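Local coordinates for mRNA-capping enzyme subunit alpha (Saccharomyces cerevisiae, PDB 3KYH), which carries out the second step of mRNA capping, moving GMP from GTP onto the diphosphate end of RNA through a covalent enzyme-GMP intermediate, at residues Leu135-Thr139 with Leu222-Ser226. Numbering follows the deposited sequence.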
ATOM      1  N   LEU C 135      -4.220  24.742  42.728  1.00 72.49           N
ATOM      2  CA  LEU C 135      -5.665  24.506  42.693  1.00 79.34           C
ATOM      3  C   LEU C 135      -6.116  23.218  43.416  1.00 83.38           C
ATOM      4  O   LEU C 135      -6.285  22.163  42.784  1.00 74.72           O
ATOM      5  CB  LEU C 135      -6.215  24.567  41.247  1.00 79.06           C
ATOM      6  CG  LEU C 135      -7.750  24.630  41.075  1.00 78.15           C
ATOM      7  CD1 LEU C 135      -8.217  26.020  41.361  1.00 84.30           C
ATOM      8  CD2 LEU C 135      -8.257  24.231  39.692  1.00 55.28           C
ATOM      9  N   VAL C 136      -6.350  23.327  44.728  1.00 87.62           N
ATOM     10  CA  VAL C 136      -6.895  22.214  45.551  1.00 91.24           C
ATOM     11  C   VAL C 136      -8.433  22.046  45.448  1.00 86.13           C
ATOM     12  O   VAL C 136      -9.100  22.794  44.725  1.00 94.82           O
ATOM     13  CB  VAL C 136      -6.539  22.398  47.065  1.00 93.13           C
ATOM     14  CG1 VAL C 136      -5.035  22.541  47.290  1.00 97.13           C
ATOM     15  CG2 VAL C 136      -7.299  23.579  47.682  1.00 93.62           C
ATOM     16  N   ILE C 137      -8.978  21.073  46.183  1.00 73.91           N
ATOM     17  CA  ILE C 137     -10.418  20.984  46.502  1.00 69.79           C
ATOM     18  C   ILE C 137     -10.482  21.231  47.997  1.00 66.05           C
ATOM     19  O   ILE C 137      -9.461  21.149  48.665  1.00 78.23           O
ATOM     20  CB  ILE C 137     -11.044  19.616  46.190  1.00 65.97           C
ATOM     21  CG1 ILE C 137     -10.208  18.848  45.161  1.00 82.04           C
ATOM     22  CG2 ILE C 137     -12.493  19.772  45.702  1.00 69.61           C
ATOM     23  CD1 ILE C 137      -8.847  18.414  45.722  1.00101.84           C
ATOM     24  N   GLN C 138     -11.643  21.598  48.526  1.00 68.33           N
ATOM     25  CA  GLN C 138     -11.713  22.087  49.897  1.00 67.52           C
ATOM     26  C   GLN C 138     -12.934  21.688  50.640  1.00 66.36           C
ATOM     27  O   GLN C 138     -14.026  22.074  50.241  1.00 76.72           O
ATOM     28  CB  GLN C 138     -11.645  23.606  49.934  1.00 68.84           C
ATOM     29  CG  GLN C 138     -10.225  24.123  49.923  1.00 70.13           C
ATOM     30  CD  GLN C 138      -9.460  23.785  51.181  1.00 60.68           C
ATOM     31  OE1 GLN C 138      -9.145  22.613  51.469  1.00 47.68           O
ATOM     32  NE2 GLN C 138      -9.142  24.824  51.935  1.00 39.64           N
ATOM     33  N   THR C 139     -12.735  20.934  51.715  1.00 62.02           N
ATOM     34  CA  THR C 139     -13.820  20.512  52.594  1.00 64.08           C
ATOM     35  C   THR C 139     -14.020  21.549  53.659  1.00 68.33           C
ATOM     36  O   THR C 139     -13.048  22.037  54.248  1.00 74.01           O
ATOM     37  CB  THR C 139     -13.513  19.145  53.247  1.00 64.20           C
ATOM     38  OG1 THR C 139     -13.964  18.097  52.383  1.00 64.37           O
ATOM     39  CG2 THR C 139     -14.212  18.954  54.575  1.00 69.93           C
ATOM     40  N   LEU C 222      -5.164  19.003  57.840  1.00 87.91           N
ATOM     41  CA  LEU C 222      -5.608  19.968  56.820  1.00 86.32           C
ATOM     42  C   LEU C 222      -6.650  19.390  55.832  1.00 81.64           C
ATOM     43  O   LEU C 222      -6.456  18.269  55.365  1.00 65.12           O
ATOM     44  CB  LEU C 222      -4.383  20.491  56.051  1.00 86.42           C
ATOM     45  CG  LEU C 222      -3.356  21.312  56.848  1.00 84.02           C
ATOM     46  CD1 LEU C 222      -1.989  21.206  56.201  1.00 63.65           C
ATOM     47  CD2 LEU C 222      -3.770  22.771  57.055  1.00 69.87           C
ATOM     48  N   PRO C 223      -7.729  20.156  55.503  1.00 81.65           N
ATOM     49  CA  PRO C 223      -8.850  19.805  54.600  1.00 77.46           C
ATOM     50  C   PRO C 223      -8.499  19.398  53.155  1.00 74.82           C
ATOM     51  O   PRO C 223      -9.210  18.567  52.582  1.00 69.38           O
ATOM     52  CB  PRO C 223      -9.676  21.091  54.570  1.00 79.20           C
ATOM     53  CG  PRO C 223      -8.671  22.166  54.832  1.00 77.98           C
ATOM     54  CD  PRO C 223      -7.881  21.554  55.950  1.00 81.61           C
ATOM     55  N   HIS C 224      -7.487  20.034  52.554  1.00 79.75           N
ATOM     56  CA  HIS C 224      -6.901  19.579  51.278  1.00 85.42           C
ATOM     57  C   HIS C 224      -5.728  18.602  51.497  1.00 91.72           C
ATOM     58  O   HIS C 224      -5.607  18.024  52.580  1.00102.43           O
ATOM     59  CB  HIS C 224      -6.523  20.740  50.344  1.00 79.81           C
ATOM     60  CG  HIS C 224      -5.649  21.784  50.969  1.00 84.77           C
ATOM     61  ND1 HIS C 224      -6.081  23.076  51.195  1.00 97.12           N
ATOM     62  CD2 HIS C 224      -4.364  21.741  51.395  1.00 92.35           C
ATOM     63  CE1 HIS C 224      -5.109  23.776  51.751  1.00 94.75           C
ATOM     64  NE2 HIS C 224      -4.056  22.989  51.882  1.00 93.34           N
ATOM     65  N   LEU C 225      -4.876  18.406  50.493  1.00 87.40           N
ATOM     66  CA  LEU C 225      -3.878  17.350  50.532  1.00 90.36           C
ATOM     67  C   LEU C 225      -2.489  17.915  50.656  1.00 95.81           C
ATOM     68  O   LEU C 225      -2.204  18.946  50.049  1.00104.82           O
ATOM     69  CB  LEU C 225      -3.915  16.507  49.257  1.00 91.52           C
ATOM     70  CG  LEU C 225      -5.209  15.891  48.750  1.00 86.67           C
ATOM     71  CD1 LEU C 225      -5.640  16.788  47.593  1.00 91.44           C
ATOM     72  CD2 LEU C 225      -4.911  14.468  48.277  1.00 62.28           C
ATOM     73  N   SER C 226      -1.613  17.206  51.375  1.00 96.08           N
ATOM     74  CA  SER C 226      -0.236  17.670  51.572  1.00 91.87           C
ATOM     75  C   SER C 226       0.847  16.585  51.707  1.00 90.40           C
ATOM     76  O   SER C 226       1.067  16.048  52.810  1.00 91.96           O
ATOM     77  CB  SER C 226      -0.173  18.726  52.692  1.00 91.71           C
ATOM     78  OG  SER C 226      -1.022  18.390  53.784  1.00 84.29           O
TER
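The imidazole of H224 has V136 over one face and the side-chain amide of Q138 at its edge, close to the ring plane. This joins two parts of the nucleotidyltransferase domain of the capping enzyme: the later part of strand 129-139, in the large mixed sheet, and the loop that leads from helix 212-219 into strand 226-227. The face contact is a CH-pi interaction, with V136 CG1 4.2 Å from the centroid of the H224 ring and 26° off its normal. A beta-branched valine suits this place, for it fits an extended strand and sets its methyls close to the backbone, where they meet the base of the ring. With CG between its own N and carbonyl carbon (chi1 53°), H224 stands its ring beside V136 and Q138, and the far corner, NE2, is hydrogen-bonded to E71, the neighbour of K72, the lysine that carries GMP in the covalent intermediate. A histidine can thus offer a flat face to the valine and a polar atom to the carboxylate. The chain of Q138, bent at chi2, runs alongside H224, its amide plane turned 41° from the ring and CD 3.5 Å from H224 ND1. With an alanine here, the edge of the H224 ring would probably lose its cover, and P223 CG the amide beside it. P223 is a compact, rigid neighbour, crossing Q138 and bringing CB to 3.5 Å from T139 O. Farther along, I137 and L225 add an apolar touch on the exposed side; the L225 side chain is about 9 Å from that of K72, and its CD1 lies 4.1 Å from I137 CD1.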